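Putative capsid protein of prophage (Escherichia coli CFT073, PDB 3BQW) probably serves as the major capsid protein of a prophage, the subunit whose copies would assemble into the shell of the phage head. Local coordinates at residues 6-10 / 11-15; 42-45 / 46-50; 296-300 / 301-305. All coordinates share one frame; numbering follows the deposited sequence.

Contact 1 (6-10 / 11-15)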
ATOM      1  N   MET A   6       7.561  29.751  16.429  1.00 42.56           N
ATOM      2  CA  MET A   6       7.359  28.757  17.486  1.00 42.42           C
ATOM      3  C   MET A   6       6.921  27.417  16.873  1.00 40.74           C
ATOM      4  O   MET A   6       6.130  27.394  15.936  1.00 40.42           O
ATOM      5  CB  MET A   6       6.296  29.242  18.481  1.00 43.28           C
ATOM      6  CG  MET A   6       6.516  28.755  19.927  1.00 45.70           C
ATOM      7  SD  MET A   6       7.844  29.652  20.799  1.00 52.32           S
ATOM      8  CE  MET A   6       7.800  31.266  20.016  1.00 50.19           C
ATOM      9  N   ALA A   7       7.435  26.313  17.411  1.00 39.17           N
ATOM     10  CA  ALA A   7       7.125  24.981  16.882  1.00 38.45           C
ATOM     11  C   ALA A   7       5.702  24.610  17.282  1.00 37.09           C
ATOM     12  O   ALA A   7       5.281  24.918  18.384  1.00 37.02           O
ATOM     13  CB  ALA A   7       8.135  23.929  17.392  1.00 38.13           C
ATOM     14  N   LEU A   8       4.956  24.000  16.367  1.00 35.85           N
ATOM     15  CA  LEU A   8       3.603  23.556  16.662  1.00 35.22           C
ATOM     16  C   LEU A   8       3.698  22.331  17.526  1.00 34.53           C
ATOM     17  O   LEU A   8       4.550  21.488  17.300  1.00 34.54           O
ATOM     18  CB  LEU A   8       2.830  23.202  15.389  1.00 35.25           C
ATOM     19  CG  LEU A   8       2.615  24.322  14.360  1.00 35.68           C
ATOM     20  CD1 LEU A   8       1.657  23.834  13.298  1.00 33.25           C
ATOM     21  CD2 LEU A   8       2.124  25.606  15.051  1.00 33.84           C
ATOM     22  N   ASN A   9       2.830  22.233  18.521  1.00 33.95           N
ATOM     23  CA  ASN A   9       2.774  21.026  19.311  1.00 33.94           C
ATOM     24  C   ASN A   9       1.921  19.978  18.599  1.00 33.39           C
ATOM     25  O   ASN A   9       1.273  20.246  17.584  1.00 32.87           O
ATOM     26  CB  ASN A   9       2.297  21.304  20.744  1.00 34.32           C
ATOM     27  CG  ASN A   9       0.889  21.875  20.808  1.00 35.14           C
ATOM     28  OD1 ASN A   9      -0.045  21.340  20.208  1.00 36.84           O
ATOM     29  ND2 ASN A   9       0.730  22.962  21.566  1.00 35.27           N
ATOM     30  N   THR A  10       1.930  18.780  19.141  1.00 33.16           N
ATOM     31  CA  THR A  10       1.432  17.650  18.405  1.00 33.24           C
ATOM     32  C   THR A  10      -0.098  17.607  18.339  1.00 32.49           C
ATOM     33  O   THR A  10      -0.640  17.130  17.360  1.00 32.03           O
ATOM     34  CB  THR A  10       2.170  16.350  18.838  1.00 34.13           C
ATOM     35  OG1 THR A  10       3.433  16.290  18.113  1.00 34.63           O
ATOM     36  CG2 THR A  10       1.338  15.095  18.537  1.00 32.85           C
ATOM     37  N   ASN A  11      -0.794  18.162  19.322  1.00 32.33           N
ATOM     38  CA  ASN A  11      -2.240  18.373  19.185  1.00 32.41           C
ATOM     39  C   ASN A  11      -2.571  19.239  17.968  1.00 31.79           C
ATOM     40  O   ASN A  11      -3.567  19.007  17.289  1.00 31.48           O
ATOM     41  CB  ASN A  11      -2.827  19.040  20.425  1.00 32.81           C
ATOM     42  CG  ASN A  11      -2.820  18.148  21.645  1.00 34.51           C
ATOM     43  OD1 ASN A  11      -2.665  16.925  21.566  1.00 40.16           O
ATOM     44  ND2 ASN A  11      -3.010  18.765  22.794  1.00 38.28           N
ATOM     45  N   GLN A  12      -1.736  20.235  17.704  1.00 31.43           N
ATOM     46  CA  GLN A  12      -1.932  21.136  16.557  1.00 31.93           C
ATOM     47  C   GLN A  12      -1.719  20.403  15.241  1.00 30.74           C
ATOM     48  O   GLN A  12      -2.484  20.555  14.284  1.00 30.88           O
ATOM     49  CB  GLN A  12      -1.019  22.369  16.688  1.00 31.43           C
ATOM     50  CG  GLN A  12      -1.456  23.284  17.858  1.00 34.42           C
ATOM     51  CD  GLN A  12      -0.366  24.248  18.379  1.00 35.09           C
ATOM     52  OE1 GLN A  12       0.561  24.630  17.661  1.00 40.31           O
ATOM     53  NE2 GLN A  12      -0.496  24.640  19.634  1.00 38.90           N
ATOM     54  N   LEU A  13      -0.693  19.568  15.208  1.00 30.15           N
ATOM     55  CA  LEU A  13      -0.431  18.724  14.040  1.00 29.14           C
ATOM     56  C   LEU A  13      -1.493  17.627  13.852  1.00 28.61           C
ATOM     57  O   LEU A  13      -1.902  17.352  12.720  1.00 28.40           O
ATOM     58  CB  LEU A  13       0.969  18.117  14.142  1.00 29.54           C
ATOM     59  CG  LEU A  13       2.151  19.072  14.375  1.00 29.21           C
ATOM     60  CD1 LEU A  13       3.407  18.280  14.644  1.00 30.27           C
ATOM     61  CD2 LEU A  13       2.362  20.018  13.220  1.00 29.31           C
ATOM     62  N   PHE A  14      -1.946  16.999  14.935  1.00 28.27           N
ATOM     63  CA  PHE A  14      -3.051  16.020  14.851  1.00 29.15           C
ATOM     64  C   PHE A  14      -4.372  16.632  14.368  1.00 29.60           C
ATOM     65  O   PHE A  14      -5.148  15.968  13.692  1.00 29.99           O
ATOM     66  CB  PHE A  14      -3.309  15.325  16.197  1.00 29.69           C
ATOM     67  CG  PHE A  14      -2.458  14.103  16.433  1.00 29.42           C
ATOM     68  CD1 PHE A  14      -1.607  14.035  17.514  1.00 29.94           C
ATOM     69  CD2 PHE A  14      -2.516  13.024  15.561  1.00 30.13           C
ATOM     70  CE1 PHE A  14      -0.821  12.893  17.720  1.00 30.62           C
ATOM     71  CE2 PHE A  14      -1.742  11.905  15.757  1.00 29.90           C
ATOM     72  CZ  PHE A  14      -0.896  11.838  16.839  1.00 30.68           C
ATOM     73  N   ALA A  15      -4.623  17.885  14.722  1.00 29.99           N
ATOM     74  CA  ALA A  15      -5.806  18.619  14.245  1.00 30.69           C
ATOM     75  C   ALA A  15      -5.869  18.635  12.720  1.00 31.22           C
ATOM     76  O   ALA A  15      -6.939  18.520  12.142  1.00 31.74           O
ATOM     77  CB  ALA A  15      -5.812  20.066  14.800  1.00 29.84           C
TER
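Asn-9 and Gln-12 form a capping box at the start of helix 10-17, a worked example of how two side chains and two backbone amides satisfy one another where the first helical N-H groups have no earlier carbonyl to bind. Asn-9 holds the N-cap position, and its OD1 accepts the N-H of Gln-12 at 3.2 Å (N-H...O angle 149°). The reciprocal half of the box is weak: Asn-9 N reaches Gln-12 OE1 at 3.4 Å.

The Gln-12 side chain can be traced outward. Its CB lies 3.3 Å from Asn-9 O, and CG then passes Asn-9 OD1 at 3.4 Å. Because chi1 of -69° sets CG beside the backbone N and the chain is extended beyond it, the amide reaches back past the helix start. There the two side chains cross at about a right angle with their amide planes 54° apart; their NH2 groups come too close for two donors, so the rotation of at least one amide is doubtful. At the tip, Gln-12 OE1 also touches Leu-8 CD2, at 3.2 Å.

Leu-8 in turn meets Leu-13, CB to CD2 at 3.9 Å. Joining the residue before the N-cap to the fourth residue after it, this pair is a hydrophobic staple, a frequent companion of a capping box. Both leucines also touch the long helix 113-146, Leu-8 at Met-118 and Leu-13 at Ile-121 and Met-125, so the staple faces the neighbouring helix. The helical series begins with Leu-13 N to Asn-9 O and continues with Phe-14 N to Thr-10 O at 2.8 Å. Thr-10 OG1 is bound by Pro-315 O on strand 314-319, while its methyl turns to the aromatic ring one turn ahead: Thr-10 CG2 lies only 3.2 Å from Phe-14 CE1, obliquely placed.

Contact 2 (42-45 / 46-50); sequences FSTQ and NIMLD
Phe-42 and Ile-47 join through a CH-pi contact across the loop between strand 38-41 and strand 47-48, where the chain turns back, a local illustration of how an aromatic ring can bridge a chain reversal with little backbone bonding across it. The two strands belong to different sheets, so this is no hairpin: strand 38-41 runs parallel to strand 292-295, and strand 47-48 pairs with strand 81-82. Ile-47 CG2 sits over one face of the Phe-42 ring, 4.0 Å from its centroid and 28° off the normal. The other branch of the isoleucine arrives at CD2 of the Phe-42 ring, which Ile-47 CD1 approaches to 3.4 Å. Further round, Phe-42 CE1 comes within 3.4 Å of Met-48 O, from an oblique direction. Ala-294 of strand 292-295 touches both Phe-42 and Ile-47.

Asn-46 contributes its backbone and its amide in different ways. Its carbonyl O accepts a hydrogen bond from Thr-44 OG1 at 2.7 Å, the hydroxyl lying nearly in line with the C=O bond. Thr-44 chi1 of 52° places OG1 between its own N and carbonyl carbon, turned inward across the loop, where it also meets Met-48 CG at 3.6 Å. The Asn-46 side chain runs alongside that of Gln-45 in the same direction, their amide planes only 7° apart. This pairing is loose, with Gln-45 CG 4.1 Å from Asn-46 ND2, and the burial has a polar cost: Asn-46 ND2 has no hydrogen-bonding partner in the model.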
ATOM      1  N   PHE A  42      -1.196  -1.109  17.945  1.00 25.34           N
ATOM      2  CA  PHE A  42      -0.716  -1.820  19.109  1.00 25.25           C
ATOM      3  C   PHE A  42      -0.049  -0.868  20.099  1.00 25.26           C
ATOM      4  O   PHE A  42       0.501   0.161  19.705  1.00 25.64           O
ATOM      5  CB  PHE A  42       0.231  -2.968  18.681  1.00 25.55           C
ATOM      6  CG  PHE A  42      -0.477  -4.073  17.953  1.00 24.87           C
ATOM      7  CD1 PHE A  42      -0.803  -5.247  18.602  1.00 26.48           C
ATOM      8  CD2 PHE A  42      -0.888  -3.906  16.640  1.00 24.48           C
ATOM      9  CE1 PHE A  42      -1.496  -6.256  17.939  1.00 26.10           C
ATOM     10  CE2 PHE A  42      -1.592  -4.897  15.975  1.00 23.97           C
ATOM     11  CZ  PHE A  42      -1.894  -6.074  16.626  1.00 26.02           C
ATOM     12  N   SER A  43      -0.127  -1.218  21.387  1.00 25.38           N
ATOM     13  CA  SER A  43       0.546  -0.475  22.457  1.00 26.42           C
ATOM     14  C   SER A  43       1.901  -1.087  22.767  1.00 25.46           C
ATOM     15  O   SER A  43       2.640  -0.612  23.633  1.00 25.92           O
ATOM     16  CB  SER A  43      -0.320  -0.489  23.716  1.00 26.61           C
ATOM     17  OG  SER A  43      -0.730  -1.837  23.970  1.00 31.40           O
ATOM     18  N   THR A  44       2.205  -2.176  22.085  1.00 25.23           N
ATOM     19  CA  THR A  44       3.554  -2.744  22.087  1.00 24.75           C
ATOM     20  C   THR A  44       4.284  -2.363  20.782  1.00 25.27           C
ATOM     21  O   THR A  44       3.668  -2.087  19.738  1.00 24.31           O
ATOM     22  CB  THR A  44       3.495  -4.252  22.259  1.00 24.34           C
ATOM     23  OG1 THR A  44       2.592  -4.803  21.294  1.00 23.11           O
ATOM     24  CG2 THR A  44       2.994  -4.614  23.671  1.00 23.02           C
ATOM     25  N   GLN A  45       5.602  -2.324  20.878  1.00 25.84           N
ATOM     26  CA  GLN A  45       6.465  -2.029  19.757  1.00 26.51           C
ATOM     27  C   GLN A  45       6.221  -3.011  18.651  1.00 26.17           C
ATOM     28  O   GLN A  45       6.113  -2.620  17.491  1.00 26.51           O
ATOM     29  CB  GLN A  45       7.918  -2.120  20.179  1.00 26.55           C
ATOM     30  CG  GLN A  45       8.890  -1.816  19.076  1.00 30.24           C
ATOM     31  CD  GLN A  45      10.333  -1.965  19.534  1.00 33.63           C
ATOM     32  OE1 GLN A  45      10.604  -2.560  20.576  1.00 36.06           O
ATOM     33  NE2 GLN A  45      11.263  -1.431  18.750  1.00 34.67           N
ATOM     34  N   ASN A  46       6.163  -4.291  19.019  1.00 25.86           N
ATOM     35  CA  ASN A  46       5.896  -5.346  18.082  1.00 25.64           C
ATOM     36  C   ASN A  46       4.424  -5.630  17.952  1.00 25.17           C
ATOM     37  O   ASN A  46       3.659  -5.473  18.892  1.00 24.29           O
ATOM     38  CB  ASN A  46       6.623  -6.628  18.488  1.00 26.11           C
ATOM     39  CG  ASN A  46       8.109  -6.446  18.522  1.00 27.62           C
ATOM     40  OD1 ASN A  46       8.801  -6.973  19.385  1.00 29.21           O
ATOM     41  ND2 ASN A  46       8.608  -5.668  17.597  1.00 28.41           N
ATOM     42  N   ILE A  47       4.060  -6.071  16.757  1.00 25.86           N
ATOM     43  CA  ILE A  47       2.716  -6.513  16.445  1.00 25.96           C
ATOM     44  C   ILE A  47       2.538  -7.900  17.047  1.00 25.92           C
ATOM     45  O   ILE A  47       3.298  -8.822  16.740  1.00 24.95           O
ATOM     46  CB  ILE A  47       2.461  -6.585  14.907  1.00 26.10           C
ATOM     47  CG1 ILE A  47       2.723  -5.240  14.216  1.00 26.96           C
ATOM     48  CG2 ILE A  47       1.041  -7.090  14.612  1.00 27.01           C
ATOM     49  CD1 ILE A  47       2.045  -4.115  14.883  1.00 28.68           C
ATOM     50  N   MET A  48       1.515  -8.031  17.888  1.00 25.69           N
ATOM     51  CA  MET A  48       1.180  -9.269  18.535  1.00 26.57           C
ATOM     52  C   MET A  48      -0.098  -9.874  17.937  1.00 27.07           C
ATOM     53  O   MET A  48      -1.199  -9.576  18.389  1.00 27.19           O
ATOM     54  CB  MET A  48       1.024  -9.012  20.030  1.00 27.01           C
ATOM     55  CG  MET A  48       2.266  -8.380  20.685  1.00 27.46           C
ATOM     56  SD  MET A  48       3.828  -9.251  20.394  1.00 27.22           S
ATOM     57  CE  MET A  48       4.651  -8.870  21.931  1.00 31.46           C
ATOM     58  N   LEU A  49       0.061 -10.733  16.934  1.00 27.24           N
ATOM     59  CA  LEU A  49      -1.045 -11.135  16.073  1.00 28.11           C
ATOM     60  C   LEU A  49      -2.071 -12.012  16.790  1.00 29.51           C
ATOM     61  O   LEU A  49      -3.252 -11.972  16.475  1.00 29.65           O
ATOM     62  CB  LEU A  49      -0.534 -11.866  14.831  1.00 27.58           C
ATOM     63  CG  LEU A  49       0.265 -11.089  13.787  1.00 27.74           C
ATOM     64  CD1 LEU A  49       0.692 -12.025  12.612  1.00 27.06           C
ATOM     65  CD2 LEU A  49      -0.510  -9.862  13.263  1.00 26.00           C
ATOM     66  N   ASP A  50      -1.575 -12.789  17.746  1.00 30.96           N
ATOM     67  CA  ASP A  50      -2.351 -13.638  18.648  1.00 32.00           C
ATOM     68  C   ASP A  50      -3.366 -12.879  19.512  1.00 32.03           C
ATOM     69  O   ASP A  50      -4.247 -13.499  20.095  1.00 32.67           O
ATOM     70  CB  ASP A  50      -1.373 -14.380  19.583  1.00 32.38           C
ATOM     71  CG  ASP A  50      -0.394 -13.407  20.296  1.00 35.03           C
ATOM     72  OD1 ASP A  50       0.378 -12.699  19.591  1.00 36.15           O
ATOM     73  OD2 ASP A  50      -0.415 -13.314  21.552  1.00 38.32           O
TER

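Contact 3 (296-300 / 301-305); sequences GAIMD and QEAVR
Asp-300 O accepts the N-H of Val-304 at 2.7 Å, almost straight at 166°, and this bond closes the first turn of the short helix 301-305. Up to Asp-300 the chain is an irregular loop leaving strand 292-295; from Gln-301 the backbone is helical, and Arg-305 N binds Gln-301 O one residue further along.

The Asp-300 side chain turns toward the amides at the start of the helix. With CG anti to the backbone N (chi1 -176°), Asp-300 OD2 faces forward and accepts two weak bonds, from Glu-302 N at 3.2 Å and from Ala-303 N at 3.3 Å. The same oxygen forms a salt bridge with Lys-316 NZ of strand 314-319, a positive charge that, with the helix start, would probably stabilise the carboxylate. Apolar contact accompanies the cap: Ile-298 CG2 rests on Ala-303 CB at 3.5 Å, while the isoleucine also touches Tyr-314 and His-332.

Within the helix, three residues apart, Arg-305 grips Glu-302 side-on, its NE reaching OE1 and its NH2 reaching OE2, each at 3.0 Å. The fit is not flat, since OE1 is met 41° out of the carboxylate plane. The Asp-300 bonds are those of an aspartate N-cap, in which one carboxylate oxygen here receives the second and third amides of a helix emerging from a loop.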
ATOM      1  N   GLY A 296       2.626  -0.953  14.879  1.00 21.53           N
ATOM      2  CA  GLY A 296       3.321  -1.109  16.125  1.00 22.27           C
ATOM      3  C   GLY A 296       3.278   0.213  16.844  1.00 22.69           C
ATOM      4  O   GLY A 296       2.989   1.240  16.237  1.00 23.03           O
ATOM      5  N   ALA A 297       3.559   0.184  18.139  1.00 23.34           N
ATOM      6  CA  ALA A 297       3.618   1.413  18.952  1.00 23.95           C
ATOM      7  C   ALA A 297       4.641   2.428  18.438  1.00 23.97           C
ATOM      8  O   ALA A 297       5.723   2.077  17.967  1.00 24.06           O
ATOM      9  CB  ALA A 297       3.914   1.096  20.442  1.00 22.60           C
ATOM     10  N   ILE A 298       4.273   3.694  18.578  1.00 24.99           N
ATOM     11  CA  ILE A 298       5.183   4.799  18.346  1.00 25.84           C
ATOM     12  C   ILE A 298       6.228   4.786  19.460  1.00 27.06           C
ATOM     13  O   ILE A 298       5.879   4.621  20.638  1.00 27.14           O
ATOM     14  CB  ILE A 298       4.443   6.128  18.336  1.00 25.67           C
ATOM     15  CG1 ILE A 298       3.278   6.095  17.330  1.00 25.31           C
ATOM     16  CG2 ILE A 298       5.418   7.267  18.031  1.00 25.15           C
ATOM     17  CD1 ILE A 298       3.732   6.073  15.886  1.00 24.71           C
ATOM     18  N   MET A 299       7.500   4.930  19.082  1.00 28.60           N
ATOM     19  CA  MET A 299       8.618   4.738  20.003  1.00 30.14           C
ATOM     20  C   MET A 299       9.349   6.051  20.366  1.00 31.60           C
ATOM     21  O   MET A 299      10.261   6.037  21.187  1.00 32.61           O
ATOM     22  CB  MET A 299       9.598   3.675  19.462  1.00 29.96           C
ATOM     23  CG  MET A 299       9.052   2.230  19.559  1.00 30.32           C
ATOM     24  SD  MET A 299       8.418   1.702  21.212  1.00 28.75           S
ATOM     25  CE  MET A 299       9.954   1.127  21.939  1.00 28.39           C
ATOM     26  N   ASP A 300       8.916   7.161  19.781  1.00 32.75           N
ATOM     27  CA  ASP A 300       9.419   8.497  20.099  1.00 33.46           C
ATOM     28  C   ASP A 300       9.237   8.861  21.581  1.00 34.53           C
ATOM     29  O   ASP A 300       8.140   8.685  22.145  1.00 34.55           O
ATOM     30  CB  ASP A 300       8.679   9.529  19.236  1.00 33.20           C
ATOM     31  CG  ASP A 300       9.199  10.937  19.436  1.00 32.44           C
ATOM     32  OD1 ASP A 300      10.350  11.201  19.021  1.00 31.37           O
ATOM     33  OD2 ASP A 300       8.454  11.766  19.991  1.00 28.84           O
ATOM     34  N   GLN A 301      10.296   9.399  22.200  1.00 35.22           N
ATOM     35  CA  GLN A 301      10.248   9.692  23.626  1.00 36.23           C
ATOM     36  C   GLN A 301       9.085  10.598  23.994  1.00 35.86           C
ATOM     37  O   GLN A 301       8.461  10.389  25.031  1.00 35.79           O
ATOM     38  CB  GLN A 301      11.562  10.280  24.171  1.00 36.27           C
ATOM     39  CG  GLN A 301      11.530  10.369  25.719  1.00 37.82           C
ATOM     40  CD  GLN A 301      12.818  10.874  26.362  1.00 38.17           C
ATOM     41  OE1 GLN A 301      13.706  10.089  26.730  1.00 41.92           O
ATOM     42  NE2 GLN A 301      12.905  12.191  26.545  1.00 40.12           N
ATOM     43  N   GLU A 302       8.784  11.592  23.157  1.00 36.17           N
ATOM     44  CA  GLU A 302       7.703  12.533  23.476  1.00 36.32           C
ATOM     45  C   GLU A 302       6.355  11.849  23.325  1.00 35.83           C
ATOM     46  O   GLU A 302       5.408  12.148  24.060  1.00 36.13           O
ATOM     47  CB  GLU A 302       7.779  13.785  22.600  1.00 36.81           C
ATOM     48  CG  GLU A 302       6.684  14.820  22.860  1.00 39.39           C
ATOM     49  CD  GLU A 302       6.789  15.543  24.207  1.00 44.82           C
ATOM     50  OE1 GLU A 302       7.829  15.418  24.908  1.00 48.53           O
ATOM     51  OE2 GLU A 302       5.817  16.257  24.565  1.00 47.59           O
ATOM     52  N   ALA A 303       6.262  10.943  22.357  1.00 35.05           N
ATOM     53  CA  ALA A 303       5.098  10.063  22.255  1.00 34.89           C
ATOM     54  C   ALA A 303       5.006   9.204  23.524  1.00 34.63           C
ATOM     55  O   ALA A 303       3.945   9.119  24.144  1.00 33.75           O
ATOM     56  CB  ALA A 303       5.180   9.185  20.995  1.00 33.93           C
ATOM     57  N   VAL A 304       6.125   8.590  23.910  1.00 35.38           N
ATOM     58  CA  VAL A 304       6.168   7.748  25.135  1.00 36.55           C
ATOM     59  C   VAL A 304       5.841   8.570  26.399  1.00 37.14           C
ATOM     60  O   VAL A 304       4.979   8.169  27.183  1.00 37.46           O
ATOM     61  CB  VAL A 304       7.524   6.979  25.312  1.00 36.15           C
ATOM     62  CG1 VAL A 304       7.604   6.339  26.683  1.00 36.20           C
ATOM     63  CG2 VAL A 304       7.695   5.919  24.244  1.00 36.36           C
ATOM     64  N   ARG A 305       6.495   9.724  26.563  1.00 37.91           N
ATOM     65  CA  ARG A 305       6.237  10.630  27.711  1.00 38.30           C
ATOM     66  C   ARG A 305       4.754  10.962  27.903  1.00 37.58           C
ATOM     67  O   ARG A 305       4.244  10.938  29.013  1.00 37.45           O
ATOM     68  CB  ARG A 305       6.919  11.970  27.503  1.00 39.15           C
ATOM     69  CG  ARG A 305       8.359  12.099  27.923  1.00 41.92           C
ATOM     70  CD  ARG A 305       8.640  13.537  28.420  1.00 45.71           C
ATOM     71  NE  ARG A 305       7.863  14.608  27.746  1.00 49.01           N
ATOM     72  CZ  ARG A 305       6.713  15.152  28.196  1.00 50.86           C
ATOM     73  NH1 ARG A 305       6.139  14.743  29.327  1.00 52.41           N
ATOM     74  NH2 ARG A 305       6.109  16.115  27.500  1.00 50.35           N
TER

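The three contacts lie in series along the chain, contact 3 far beyond the other two, and they differ in closeness. Contacts 2 and 3 touch: Thr-44 O lies 2.8 Å from Ala-297 N, a probable hydrogen bond that carries the parallel pairing of strands 38-41 and 292-295 into the loops beyond them, and Ile-47 CD1 packs 3.2 Å from Gly-296 N. Contact 1 stands apart, its centre about 16 Å from that of contact 3 and about 27 Å from that of contact 2. Strand 314-319 nevertheless relates the two capped helices, since consecutive residues of it serve one and then the other. Nearest atoms of contacts 1 and 3 remain about 6 Å apart.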